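Local structure of serine-threonine phosphatase 2C (Toxoplasma gondii, 2I44) at residues V252-T255 and P256-V260; D266-W269 and D270-A274; P291-A294 and L295-T299; A301-Q304 and S305-Q308. The protein probably removes phosphate groups from phosphoserine and phosphothreonine residues of other proteins, as a metal-dependent phosphatase of the PP2C family. One frame throughout, in Å; residues are numbered along the deposited sequence.

Contact 1. Residues V252-T255 and P256-V260; sequences VRVT and PQHRV
His258 donates its backbone N-H to the carbonyl of Thr255, N to O 2.9 Å, closing a type I beta turn with Pro256 and Gln257 at its two middle positions. The donor stands well above the carbonyl plane, 58° out of it. Beyond the turn, Arg259 folds back along its own segment, and its NH1 reaches Pro256 O at 2.7 Å, on a lone pair in the carbonyl plane. That bond lies in the guanidinium plane, and NE of the same group is left to form a salt bridge with Glu165.

The side chain of His258 turns back toward 252-255. The CG2 methyl of Val252, anti to its backbone N, is turned obliquely toward the imidazole. Val254 crosses the base of the same side chain, CG1 lying 4.0 Å from His258 CB, while the CA of Val254 sits over one ring face toward the rim. Phe320 of strand 313-320 touches both Val254 and His258.

This tight turn carries the chain from strand 248-253 in one sheet to strand 258-264 in the other of the PP2C beta sandwich. Just past it, Arg259 and Val260 both face Gly163 in a classic beta bulge.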
ATOM      1  N   VAL A 252     -11.010   7.443  -7.369  1.00 19.75           N
ATOM      2  CA  VAL A 252     -11.449   8.772  -6.986  1.00 22.52           C
ATOM      3  C   VAL A 252     -11.038   9.796  -8.039  1.00 23.85           C
ATOM      4  O   VAL A 252      -9.958   9.694  -8.624  1.00 24.27           O
ATOM      5  CB  VAL A 252     -10.845   9.173  -5.609  1.00 22.62           C
ATOM      6  CG1 VAL A 252      -9.377   8.796  -5.558  1.00 25.40           C
ATOM      7  CG2 VAL A 252     -11.004  10.668  -5.370  1.00 23.83           C
ATOM      8  N   ARG A 253     -11.913  10.765  -8.298  1.00 24.08           N
ATOM      9  CA  ARG A 253     -11.604  11.824  -9.255  1.00 25.30           C
ATOM     10  C   ARG A 253     -10.764  12.864  -8.534  1.00 25.21           C
ATOM     11  O   ARG A 253     -11.127  13.306  -7.443  1.00 27.06           O
ATOM     12  CB  ARG A 253     -12.869  12.522  -9.745  1.00 27.90           C
ATOM     13  CG  ARG A 253     -13.812  11.691 -10.573  1.00 31.10           C
ATOM     14  CD  ARG A 253     -15.075  12.503 -10.866  1.00 35.35           C
ATOM     15  NE  ARG A 253     -16.044  11.749 -11.662  1.00 41.43           N
ATOM     16  CZ  ARG A 253     -15.995  11.620 -12.986  1.00 42.39           C
ATOM     17  NH1 ARG A 253     -15.023  12.203 -13.681  1.00 42.04           N
ATOM     18  NH2 ARG A 253     -16.914  10.899 -13.615  1.00 44.52           N
ATOM     19  N   VAL A 254      -9.639  13.251  -9.120  1.00 24.17           N
ATOM     20  CA  VAL A 254      -8.816  14.271  -8.499  1.00 23.77           C
ATOM     21  C   VAL A 254      -9.461  15.609  -8.859  1.00 25.45           C
ATOM     22  O   VAL A 254      -9.451  16.014 -10.020  1.00 25.80           O
ATOM     23  CB  VAL A 254      -7.382  14.250  -9.044  1.00 23.92           C
ATOM     24  CG1 VAL A 254      -6.545  15.308  -8.342  1.00 22.66           C
ATOM     25  CG2 VAL A 254      -6.772  12.863  -8.856  1.00 23.04           C
ATOM     26  N   THR A 255     -10.042  16.284  -7.873  1.00 25.61           N
ATOM     27  CA  THR A 255     -10.685  17.567  -8.125  1.00 24.66           C
ATOM     28  C   THR A 255      -9.746  18.718  -7.772  1.00 24.88           C
ATOM     29  O   THR A 255      -8.700  18.513  -7.155  1.00 22.66           O
ATOM     30  CB  THR A 255     -11.957  17.725  -7.282  1.00 24.59           C
ATOM     31  OG1 THR A 255     -11.593  17.970  -5.917  1.00 23.81           O
ATOM     32  CG2 THR A 255     -12.808  16.461  -7.369  1.00 24.88           C
ATOM     33  N   PRO A 256     -10.111  19.949  -8.159  1.00 24.01           N
ATOM     34  CA  PRO A 256      -9.271  21.111  -7.858  1.00 26.56           C
ATOM     35  C   PRO A 256      -8.986  21.255  -6.362  1.00 25.60           C
ATOM     36  O   PRO A 256      -7.959  21.807  -5.972  1.00 26.74           O
ATOM     37  CB  PRO A 256     -10.094  22.278  -8.400  1.00 26.64           C
ATOM     38  CG  PRO A 256     -10.780  21.662  -9.587  1.00 27.28           C
ATOM     39  CD  PRO A 256     -11.238  20.327  -9.030  1.00 26.34           C
ATOM     40  N   GLN A 257      -9.900  20.755  -5.534  1.00 26.43           N
ATOM     41  CA  GLN A 257      -9.755  20.837  -4.082  1.00 27.02           C
ATOM     42  C   GLN A 257      -8.834  19.781  -3.483  1.00 26.45           C
ATOM     43  O   GLN A 257      -8.392  19.918  -2.337  1.00 25.56           O
ATOM     44  CB  GLN A 257     -11.127  20.749  -3.403  1.00 28.16           C
ATOM     45  CG  GLN A 257     -12.049  21.928  -3.687  1.00 31.79           C
ATOM     46  CD  GLN A 257     -12.469  22.014  -5.143  1.00 32.05           C
ATOM     47  OE1 GLN A 257     -13.040  21.072  -5.699  1.00 33.37           O
ATOM     48  NE2 GLN A 257     -12.192  23.149  -5.767  1.00 31.38           N
ATOM     49  N   HIS A 258      -8.552  18.720  -4.234  1.00 26.55           N
ATOM     50  CA  HIS A 258      -7.659  17.683  -3.726  1.00 26.42           C
ATOM     51  C   HIS A 258      -6.259  18.265  -3.550  1.00 26.48           C
ATOM     52  O   HIS A 258      -5.631  18.722  -4.510  1.00 27.16           O
ATOM     53  CB  HIS A 258      -7.669  16.478  -4.670  1.00 27.01           C
ATOM     54  CG  HIS A 258      -8.880  15.613  -4.507  1.00 27.19           C
ATOM     55  ND1 HIS A 258      -8.852  14.411  -3.832  1.00 29.37           N
ATOM     56  CD2 HIS A 258     -10.173  15.822  -4.846  1.00 27.31           C
ATOM     57  CE1 HIS A 258     -10.076  13.919  -3.757  1.00 26.41           C
ATOM     58  NE2 HIS A 258     -10.896  14.756  -4.364  1.00 29.88           N
ATOM     59  N   ARG A 259      -5.778  18.250  -2.310  1.00 24.86           N
ATOM     60  CA  ARG A 259      -4.485  18.834  -1.981  1.00 23.30           C
ATOM     61  C   ARG A 259      -3.332  17.871  -1.755  1.00 23.21           C
ATOM     62  O   ARG A 259      -2.219  18.105  -2.227  1.00 20.47           O
ATOM     63  CB  ARG A 259      -4.628  19.708  -0.733  1.00 25.63           C
ATOM     64  CG  ARG A 259      -5.559  20.889  -0.900  1.00 29.00           C
ATOM     65  CD  ARG A 259      -4.838  22.085  -1.500  1.00 30.05           C
ATOM     66  NE  ARG A 259      -5.771  23.171  -1.793  1.00 34.02           N
ATOM     67  CZ  ARG A 259      -6.624  23.178  -2.815  1.00 35.42           C
ATOM     68  NH1 ARG A 259      -6.664  22.152  -3.661  1.00 35.40           N
ATOM     69  NH2 ARG A 259      -7.449  24.207  -2.987  1.00 33.69           N
ATOM     70  N   VAL A 260      -3.578  16.790  -1.028  1.00 20.26           N
ATOM     71  CA  VAL A 260      -2.489  15.876  -0.750  1.00 20.49           C
ATOM     72  C   VAL A 260      -2.922  14.443  -0.467  1.00 20.57           C
ATOM     73  O   VAL A 260      -3.978  14.192   0.107  1.00 19.28           O
ATOM     74  CB  VAL A 260      -1.657  16.410   0.439  1.00 20.83           C
ATOM     75  CG1 VAL A 260      -2.564  16.611   1.651  1.00 21.24           C
ATOM     76  CG2 VAL A 260      -0.514  15.463   0.761  1.00 20.94           C
TER

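Contact 2. Residues D266-W269 and D270-A274; sequences DGLW and DVMSA. With CA (calcium ion), chain D.
A chi1 of 63° at Asp266 and of -74° at Asp270 sets the two carboxylates side by side, pointing the same way with their planes 48° apart. Their OD2 atoms approach to 3.8 Å, a like-charge proximity that the nearby calcium probably eases. A chi2 near zero in Asp266 then turns OD1 to the calcium ion, which it binds at 2.3 Å. Asp266 OD2 accepts a hydrogen bond of 2.6 Å from water 1, which is modelled unusually close to the calcium; its exact place is uncertain, but it would tie the second oxygen to the site through water.

Asp60 and Asp311 bind the same ion, and this aspartate-rich metal centre is characteristic of PP2C phosphatases. Asp266 opens the short helix 266-269, whose single turn is closed by Asp270 N to Asp266 O. At its end Leu268 O accepts two N-H groups: that of Met272 at 2.9 Å, almost straight, and that of Val271 from above the carbonyl plane.

On the apolar side, Leu268 CD1 meets CG of Met272, a selenomethionine, at 3.8 Å, the two side chains crossing at about a right angle. Leu268 CD2 rests over the Trp269 ring, offset toward its rim. Met272 O lies at that ring's edge, 3.3 Å from Trp269 CE3, while the indole NE1 bonds to Arg159 O and holds the tryptophan against strand 159-166.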
ATOM      1  N   ASP A 266       1.822   1.217   8.789  1.00 16.34           N
ATOM      2  CA  ASP A 266       1.234   1.377  10.111  1.00 14.93           C
ATOM      3  C   ASP A 266       2.245   1.962  11.077  1.00 15.21           C
ATOM      4  O   ASP A 266       1.897   2.389  12.175  1.00 13.36           O
ATOM      5  CB  ASP A 266       0.674   0.043  10.643  1.00 18.05           C
ATOM      6  CG  ASP A 266       1.741  -1.033  10.833  1.00 18.91           C
ATOM      7  OD1 ASP A 266       2.937  -0.778  10.584  1.00 19.18           O
ATOM      8  OD2 ASP A 266       1.368  -2.152  11.235  1.00 23.34           O
ATOM      9  N   GLY A 267       3.504   1.989  10.653  1.00 16.65           N
ATOM     10  CA  GLY A 267       4.551   2.568  11.481  1.00 13.10           C
ATOM     11  C   GLY A 267       4.215   4.032  11.724  1.00 14.89           C
ATOM     12  O   GLY A 267       4.664   4.643  12.704  1.00 13.74           O
ATOM     13  N   LEU A 268       3.424   4.598  10.814  1.00 14.01           N
ATOM     14  CA  LEU A 268       2.978   5.982  10.935  1.00 14.24           C
ATOM     15  C   LEU A 268       1.563   6.062  11.515  1.00 14.55           C
ATOM     16  O   LEU A 268       1.300   6.832  12.440  1.00 15.23           O
ATOM     17  CB  LEU A 268       2.975   6.683   9.572  1.00 14.94           C
ATOM     18  CG  LEU A 268       2.222   8.025   9.595  1.00 18.57           C
ATOM     19  CD1 LEU A 268       2.992   9.032  10.457  1.00 15.58           C
ATOM     20  CD2 LEU A 268       2.049   8.567   8.187  1.00 20.05           C
ATOM     21  N   TRP A 269       0.656   5.255  10.971  1.00 14.38           N
ATOM     22  CA  TRP A 269      -0.742   5.279  11.386  1.00 14.90           C
ATOM     23  C   TRP A 269      -1.058   4.771  12.792  1.00 14.82           C
ATOM     24  O   TRP A 269      -2.043   5.188  13.386  1.00 12.61           O
ATOM     25  CB  TRP A 269      -1.581   4.531  10.348  1.00 15.92           C
ATOM     26  CG  TRP A 269      -1.382   5.083   8.962  1.00 14.88           C
ATOM     27  CD1 TRP A 269      -1.050   4.381   7.836  1.00 15.04           C
ATOM     28  CD2 TRP A 269      -1.513   6.451   8.559  1.00 12.87           C
ATOM     29  NE1 TRP A 269      -0.970   5.228   6.758  1.00 11.62           N
ATOM     30  CE2 TRP A 269      -1.252   6.504   7.172  1.00 14.35           C
ATOM     31  CE3 TRP A 269      -1.828   7.638   9.235  1.00 14.99           C
ATOM     32  CZ2 TRP A 269      -1.296   7.702   6.443  1.00 15.30           C
ATOM     33  CZ3 TRP A 269      -1.872   8.838   8.506  1.00 15.42           C
ATOM     34  CH2 TRP A 269      -1.608   8.855   7.125  1.00 16.21           C
ATOM     35  N   ASP A 270      -0.246   3.873  13.328  1.00 15.24           N
ATOM     36  CA  ASP A 270      -0.524   3.402  14.677  1.00 18.23           C
ATOM     37  C   ASP A 270      -0.376   4.569  15.651  1.00 17.97           C
ATOM     38  O   ASP A 270      -0.908   4.540  16.757  1.00 15.71           O
ATOM     39  CB  ASP A 270       0.410   2.251  15.064  1.00 20.23           C
ATOM     40  CG  ASP A 270       0.046   0.944  14.365  1.00 24.09           C
ATOM     41  OD1 ASP A 270      -1.115   0.820  13.903  1.00 25.02           O
ATOM     42  OD2 ASP A 270       0.907   0.037  14.291  1.00 27.48           O
ATOM     43  N   VAL A 271       0.323   5.614  15.215  1.00 18.18           N
ATOM     44  CA  VAL A 271       0.525   6.787  16.054  1.00 19.87           C
ATOM     45  C   VAL A 271      -0.297   8.011  15.641  1.00 20.83           C
ATOM     46  O   VAL A 271      -0.947   8.644  16.481  1.00 19.09           O
ATOM     47  CB  VAL A 271       2.009   7.201  16.087  1.00 21.25           C
ATOM     48  CG1 VAL A 271       2.188   8.383  17.017  1.00 21.36           C
ATOM     49  CG2 VAL A 271       2.876   6.027  16.539  1.00 21.57           C
HETATM   50  N   MSE A 272      -0.276   8.332  14.352  1.00 20.11           N
HETATM   51  CA  MSE A 272      -0.982   9.507  13.834  1.00 20.13           C
HETATM   52  C   MSE A 272      -2.317   9.238  13.122  1.00 17.79           C
HETATM   53  O   MSE A 272      -2.462   8.246  12.417  1.00 14.06           O
HETATM   54  CB  MSE A 272      -0.059  10.256  12.868  1.00 23.61           C
HETATM   55  CG  MSE A 272       1.266  10.704  13.463  1.00 31.05           C
HETATM   56 SE   MSE A 272       0.998  12.059  14.821  1.00 40.41          SE
HETATM   57  CE  MSE A 272       2.439  11.579  16.027  1.00 37.16           C
ATOM     58  N   SER A 273      -3.280  10.142  13.305  1.00 17.59           N
ATOM     59  CA  SER A 273      -4.591  10.039  12.643  1.00 17.59           C
ATOM     60  C   SER A 273      -4.447  10.655  11.248  1.00 14.87           C
ATOM     61  O   SER A 273      -3.463  11.333  10.973  1.00 13.44           O
ATOM     62  CB  SER A 273      -5.650  10.840  13.396  1.00 17.57           C
ATOM     63  OG  SER A 273      -5.532  12.220  13.085  1.00 18.85           O
ATOM     64  N   ALA A 274      -5.431  10.436  10.380  1.00 13.98           N
ATOM     65  CA  ALA A 274      -5.374  10.980   9.023  1.00 13.87           C
ATOM     66  C   ALA A 274      -5.231  12.504   9.046  1.00 14.92           C
ATOM     67  O   ALA A 274      -4.371  13.067   8.364  1.00 13.63           O
ATOM     68  CB  ALA A 274      -6.627  10.572   8.237  1.00 11.01           C
TER
HETATM   69 CA    CA D 401       4.802  -2.127  10.284  1.00 26.90          CA
HETATM   70  O   HOH W   1       3.517  -3.463  10.828  1.00 28.30           O
HETATM   71  O   HOH W   2       5.930  -0.451   9.139  1.00 15.94           O
HETATM   72  O   HOH W   3       6.499  -3.343  10.498  1.00 18.46           O

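Contact 3. Residues P291-A294 and L295-T299; sequences PAQA and LVEMT
Gln293 lays its side-chain amide over the carboxylate of Glu297 one helical turn on, the two planes stacked and only 10° from parallel. Gln293 CG stands anti to its backbone N (chi1 -178°) and Glu297 CG beside its own (chi1 -54°), which swings the two extended chains together. The closest approach is from Gln293 CG to Glu297 CD, 3.5 Å. The polar ends stay farther apart, with Gln293 NE2 3.6 Å from Glu297 OE2. Beneath them, Glu297 N donates to Gln293 O at 2.8 Å, nearly along the C=O axis.

The neighbouring bonds, Leu295 N to Pro291 O and Val296 N to Ala292 O, continue the regular pattern of helix 291-305. Toward the next turn Leu295 O takes two donors from Thr299, the backbone N and, at 2.8 Å, the hydroxyl OG1.

Leu295 packs on Ala277 and Ile280 of helix 274-286, and Val296 on Phe27 of strand 22-29, so helix 291-305 lies on the outer face of one sheet of the PP2C sandwich, beside that helix. Its chemistry divides accordingly: small and branched apolar groups on the buried sides, and on the more open side a glutamine and a glutamate that meet through stacked flat groups, largely in van der Waals contact.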
ATOM      1  N   PRO A 291       7.967  17.219   3.539  1.00 22.24           N
ATOM      2  CA  PRO A 291       6.722  16.688   4.106  1.00 22.29           C
ATOM      3  C   PRO A 291       6.809  15.249   4.613  1.00 20.84           C
ATOM      4  O   PRO A 291       6.343  14.940   5.705  1.00 20.00           O
ATOM      5  CB  PRO A 291       5.729  16.828   2.952  1.00 22.55           C
ATOM      6  CG  PRO A 291       6.294  17.968   2.149  1.00 23.06           C
ATOM      7  CD  PRO A 291       7.758  17.643   2.147  1.00 22.66           C
ATOM      8  N   ALA A 292       7.399  14.375   3.807  1.00 21.21           N
ATOM      9  CA  ALA A 292       7.531  12.970   4.175  1.00 20.91           C
ATOM     10  C   ALA A 292       8.485  12.802   5.350  1.00 21.91           C
ATOM     11  O   ALA A 292       8.262  11.969   6.228  1.00 21.63           O
ATOM     12  CB  ALA A 292       8.023  12.151   2.977  1.00 19.86           C
ATOM     13  N   GLN A 293       9.552  13.590   5.371  1.00 22.92           N
ATOM     14  CA  GLN A 293      10.500  13.491   6.466  1.00 24.79           C
ATOM     15  C   GLN A 293       9.849  14.034   7.728  1.00 24.17           C
ATOM     16  O   GLN A 293      10.060  13.512   8.824  1.00 23.92           O
ATOM     17  CB  GLN A 293      11.770  14.278   6.152  1.00 26.71           C
ATOM     18  CG  GLN A 293      12.834  14.175   7.229  1.00 30.29           C
ATOM     19  CD  GLN A 293      13.999  15.101   6.963  1.00 33.32           C
ATOM     20  OE1 GLN A 293      13.818  16.307   6.809  1.00 36.56           O
ATOM     21  NE2 GLN A 293      15.198  14.544   6.907  1.00 33.48           N
ATOM     22  N   ALA A 294       9.054  15.085   7.568  1.00 24.24           N
ATOM     23  CA  ALA A 294       8.372  15.684   8.707  1.00 24.27           C
ATOM     24  C   ALA A 294       7.469  14.635   9.356  1.00 23.23           C
ATOM     25  O   ALA A 294       7.453  14.492  10.575  1.00 21.81           O
ATOM     26  CB  ALA A 294       7.553  16.890   8.259  1.00 24.36           C
ATOM     27  N   LEU A 295       6.728  13.896   8.535  1.00 21.87           N
ATOM     28  CA  LEU A 295       5.835  12.858   9.045  1.00 21.00           C
ATOM     29  C   LEU A 295       6.591  11.780   9.814  1.00 21.10           C
ATOM     30  O   LEU A 295       6.136  11.325  10.861  1.00 19.88           O
ATOM     31  CB  LEU A 295       5.057  12.209   7.894  1.00 21.18           C
ATOM     32  CG  LEU A 295       3.899  13.017   7.311  1.00 20.62           C
ATOM     33  CD1 LEU A 295       3.352  12.337   6.071  1.00 21.56           C
ATOM     34  CD2 LEU A 295       2.818  13.162   8.365  1.00 20.93           C
ATOM     35  N   VAL A 296       7.745  11.367   9.299  1.00 20.90           N
ATOM     36  CA  VAL A 296       8.519  10.331   9.970  1.00 21.32           C
ATOM     37  C   VAL A 296       9.187  10.835  11.255  1.00 22.13           C
ATOM     38  O   VAL A 296       9.078  10.198  12.306  1.00 19.73           O
ATOM     39  CB  VAL A 296       9.601   9.731   9.030  1.00 21.26           C
ATOM     40  CG1 VAL A 296      10.497   8.761   9.802  1.00 17.34           C
ATOM     41  CG2 VAL A 296       8.932   9.012   7.858  1.00 19.09           C
ATOM     42  N   GLU A 297       9.860  11.978  11.181  1.00 22.94           N
ATOM     43  CA  GLU A 297      10.542  12.510  12.359  1.00 25.09           C
ATOM     44  C   GLU A 297       9.572  12.877  13.488  1.00 25.05           C
ATOM     45  O   GLU A 297       9.871  12.643  14.658  1.00 23.63           O
ATOM     46  CB  GLU A 297      11.417  13.707  11.964  1.00 25.04           C
ATOM     47  CG  GLU A 297      12.383  13.368  10.829  1.00 29.41           C
ATOM     48  CD  GLU A 297      13.515  14.369  10.666  1.00 31.47           C
ATOM     49  OE1 GLU A 297      13.248  15.588  10.738  1.00 33.13           O
ATOM     50  OE2 GLU A 297      14.671  13.935  10.452  1.00 32.74           O
HETATM   51  N   MSE A 298       8.414  13.431  13.131  1.00 26.51           N
HETATM   52  CA  MSE A 298       7.393  13.804  14.110  1.00 28.86           C
HETATM   53  C   MSE A 298       6.890  12.553  14.832  1.00 27.93           C
HETATM   54  O   MSE A 298       6.673  12.568  16.043  1.00 27.44           O
HETATM   55  CB  MSE A 298       6.206  14.482  13.418  1.00 35.27           C
HETATM   56  CG  MSE A 298       6.483  15.858  12.830  1.00 43.61           C
HETATM   57 SE   MSE A 298       6.479  17.244  14.147  1.00 61.63          SE
HETATM   58  CE  MSE A 298       4.657  17.837  13.958  1.00 52.18           C
ATOM     59  N   THR A 299       6.698  11.477  14.071  1.00 24.12           N
ATOM     60  CA  THR A 299       6.225  10.211  14.611  1.00 22.49           C
ATOM     61  C   THR A 299       7.253   9.613  15.560  1.00 23.21           C
ATOM     62  O   THR A 299       6.902   9.122  16.632  1.00 22.69           O
ATOM     63  CB  THR A 299       5.934   9.204  13.473  1.00 21.69           C
ATOM     64  OG1 THR A 299       4.851   9.699  12.677  1.00 19.04           O
ATOM     65  CG2 THR A 299       5.567   7.830  14.032  1.00 19.66           C
TER

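Contact 4. Residues A301-Q304 and S305-Q308; sequences AEQQ and SRNQ
Glu302 and Arg306 form a salt bridge one turn apart, Arg306 NE to Glu302 OE2 at 2.7 Å with 164° at the hydrogen. OE2 accepts through its anti lone pair and lies close to the guanidinium plane, at its edge. The two flat groups are nonetheless turned steeply, 75° apart, since a bend at chi2 carries the Glu302 chain across the straight, extended Arg306. A water joins the next side chain to this pair: water 4 accepts from Arg306 NH1 at 3.2 Å and from Gln303 NE2 at 3.0 Å, linking guanidinium and amide.

Backbone bonds bring helix 291-305 to its end. Ser305 N still bonds to Ala301 O in the regular way, whereas Arg306 N makes only weak bonds, to Glu302 O and Gln303 O. The chain then closes in a Schellman motif: Asn307 takes a positive phi of 68°, Gln308 N reaches back to Gln303 O at 2.9 Å, and Asn307 N bonds to Gln304 O from above the carbonyl plane. Gln303 O and Gln304 O, which lack their regular i+4 donors at the helix end, are bonded in this way, and the chain is turned toward the loop leading to strand 313-320.

Packing is lighter. Gln303 NE2 lies 3.4 Å from Gln308 CB, the two side chains crossing. The aliphatic part of Arg306 follows the helix end, its CG 3.1 Å from Glu302 O. Val271 touches Glu302, Gln303 and Arg306, setting this helix terminus against the loop after helix 266-269.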
ATOM      1  N   ALA A 301       9.597  11.230  17.218  1.00 24.68           N
ATOM      2  CA  ALA A 301       9.705  12.064  18.406  1.00 26.19           C
ATOM      3  C   ALA A 301       8.602  11.695  19.398  1.00 27.06           C
ATOM      4  O   ALA A 301       8.850  11.555  20.593  1.00 27.71           O
ATOM      5  CB  ALA A 301       9.594  13.533  18.023  1.00 25.24           C
ATOM      6  N   GLU A 302       7.383  11.531  18.893  1.00 27.24           N
ATOM      7  CA  GLU A 302       6.245  11.176  19.731  1.00 26.89           C
ATOM      8  C   GLU A 302       6.459   9.822  20.390  1.00 26.82           C
ATOM      9  O   GLU A 302       6.136   9.633  21.568  1.00 27.83           O
ATOM     10  CB  GLU A 302       4.966  11.138  18.895  1.00 27.03           C
ATOM     11  CG  GLU A 302       3.711  10.757  19.673  1.00 25.44           C
ATOM     12  CD  GLU A 302       3.463  11.666  20.868  1.00 26.32           C
ATOM     13  OE1 GLU A 302       3.800  12.867  20.785  1.00 25.73           O
ATOM     14  OE2 GLU A 302       2.924  11.186  21.886  1.00 26.02           O
ATOM     15  N   GLN A 303       7.003   8.877  19.632  1.00 27.02           N
ATOM     16  CA  GLN A 303       7.254   7.551  20.163  1.00 25.26           C
ATOM     17  C   GLN A 303       8.270   7.610  21.305  1.00 26.49           C
ATOM     18  O   GLN A 303       8.102   6.925  22.318  1.00 24.80           O
ATOM     19  CB  GLN A 303       7.739   6.622  19.048  1.00 26.54           C
ATOM     20  CG  GLN A 303       6.647   6.201  18.046  1.00 25.69           C
ATOM     21  CD  GLN A 303       5.641   5.201  18.613  1.00 25.90           C
ATOM     22  OE1 GLN A 303       5.342   4.184  17.981  1.00 27.29           O
ATOM     23  NE2 GLN A 303       5.104   5.492  19.790  1.00 23.88           N
ATOM     24  N   GLN A 304       9.318   8.420  21.150  1.00 26.30           N
ATOM     25  CA  GLN A 304      10.321   8.549  22.209  1.00 29.31           C
ATOM     26  C   GLN A 304       9.631   9.107  23.446  1.00 27.92           C
ATOM     27  O   GLN A 304       9.825   8.619  24.555  1.00 29.59           O
ATOM     28  CB  GLN A 304      11.437   9.525  21.821  1.00 32.97           C
ATOM     29  CG  GLN A 304      12.232   9.182  20.579  1.00 37.56           C
ATOM     30  CD  GLN A 304      13.464  10.065  20.437  1.00 41.17           C
ATOM     31  OE1 GLN A 304      14.511   9.789  21.029  1.00 41.28           O
ATOM     32  NE2 GLN A 304      13.337  11.147  19.669  1.00 40.26           N
ATOM     33  N   SER A 305       8.831  10.142  23.225  1.00 26.75           N
ATOM     34  CA  SER A 305       8.085  10.816  24.278  1.00 26.45           C
ATOM     35  C   SER A 305       7.219   9.827  25.058  1.00 26.72           C
ATOM     36  O   SER A 305       6.908  10.041  26.231  1.00 26.87           O
ATOM     37  CB  SER A 305       7.205  11.899  23.649  1.00 27.19           C
ATOM     38  OG  SER A 305       6.636  12.751  24.628  1.00 31.21           O
ATOM     39  N   ARG A 306       6.837   8.739  24.398  1.00 25.98           N
ATOM     40  CA  ARG A 306       5.995   7.724  25.019  1.00 23.63           C
ATOM     41  C   ARG A 306       6.799   6.551  25.535  1.00 23.95           C
ATOM     42  O   ARG A 306       6.232   5.611  26.080  1.00 22.71           O
ATOM     43  CB  ARG A 306       4.970   7.189  24.019  1.00 21.73           C
ATOM     44  CG  ARG A 306       4.066   8.236  23.418  1.00 21.61           C
ATOM     45  CD  ARG A 306       3.110   7.605  22.420  1.00 18.27           C
ATOM     46  NE  ARG A 306       2.246   8.596  21.793  1.00 15.58           N
ATOM     47  CZ  ARG A 306       1.237   8.300  20.984  1.00 18.31           C
ATOM     48  NH1 ARG A 306       0.962   7.034  20.698  1.00 19.07           N
ATOM     49  NH2 ARG A 306       0.491   9.269  20.475  1.00 18.84           N
ATOM     50  N   ASN A 307       8.113   6.592  25.352  1.00 24.48           N
ATOM     51  CA  ASN A 307       8.947   5.485  25.802  1.00 27.52           C
ATOM     52  C   ASN A 307       8.674   4.232  24.975  1.00 28.92           C
ATOM     53  O   ASN A 307       8.879   3.108  25.442  1.00 27.87           O
ATOM     54  CB  ASN A 307       8.658   5.186  27.265  1.00 31.21           C
ATOM     55  CG  ASN A 307       9.744   5.661  28.165  1.00 34.56           C
ATOM     56  OD1 ASN A 307      10.738   4.963  28.379  1.00 38.90           O
ATOM     57  ND2 ASN A 307       9.583   6.866  28.694  1.00 33.92           N
ATOM     58  N   GLN A 308       8.207   4.430  23.748  1.00 27.77           N
ATOM     59  CA  GLN A 308       7.898   3.318  22.861  1.00 29.16           C
ATOM     60  C   GLN A 308       8.934   3.085  21.770  1.00 27.59           C
ATOM     61  O   GLN A 308       9.365   4.024  21.096  1.00 28.04           O
ATOM     62  CB  GLN A 308       6.544   3.545  22.196  1.00 29.95           C
ATOM     63  CG  GLN A 308       5.382   2.916  22.918  1.00 34.42           C
ATOM     64  CD  GLN A 308       5.457   1.404  22.898  1.00 36.55           C
ATOM     65  OE1 GLN A 308       5.589   0.790  21.836  1.00 35.11           O
ATOM     66  NE2 GLN A 308       5.374   0.792  24.076  1.00 38.26           N
TER
HETATM   67  O   HOH W   4       2.639   4.327  20.965  1.00 21.64           O

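Contact 3 is the buried one, contact 2 is partly buried at the metal site, and contacts 1 and 4 lie at the surface. Contacts 3 and 4 share helix 291-305, apolar packing dominating its first turns and charge, water and capping its last. Contact 2 touches both: Leu268 CD1 and Met272 CG pack against Thr299 OG1, while Met272 reaches Glu302. Contact 1 stands apart, its centre about 22 Å from those of contacts 2 and 3, yet strand 258-264 leads from its turn to helix 266-269. Metal coordination belongs to contact 2 alone; contact 1 depends on a beta turn between sheets.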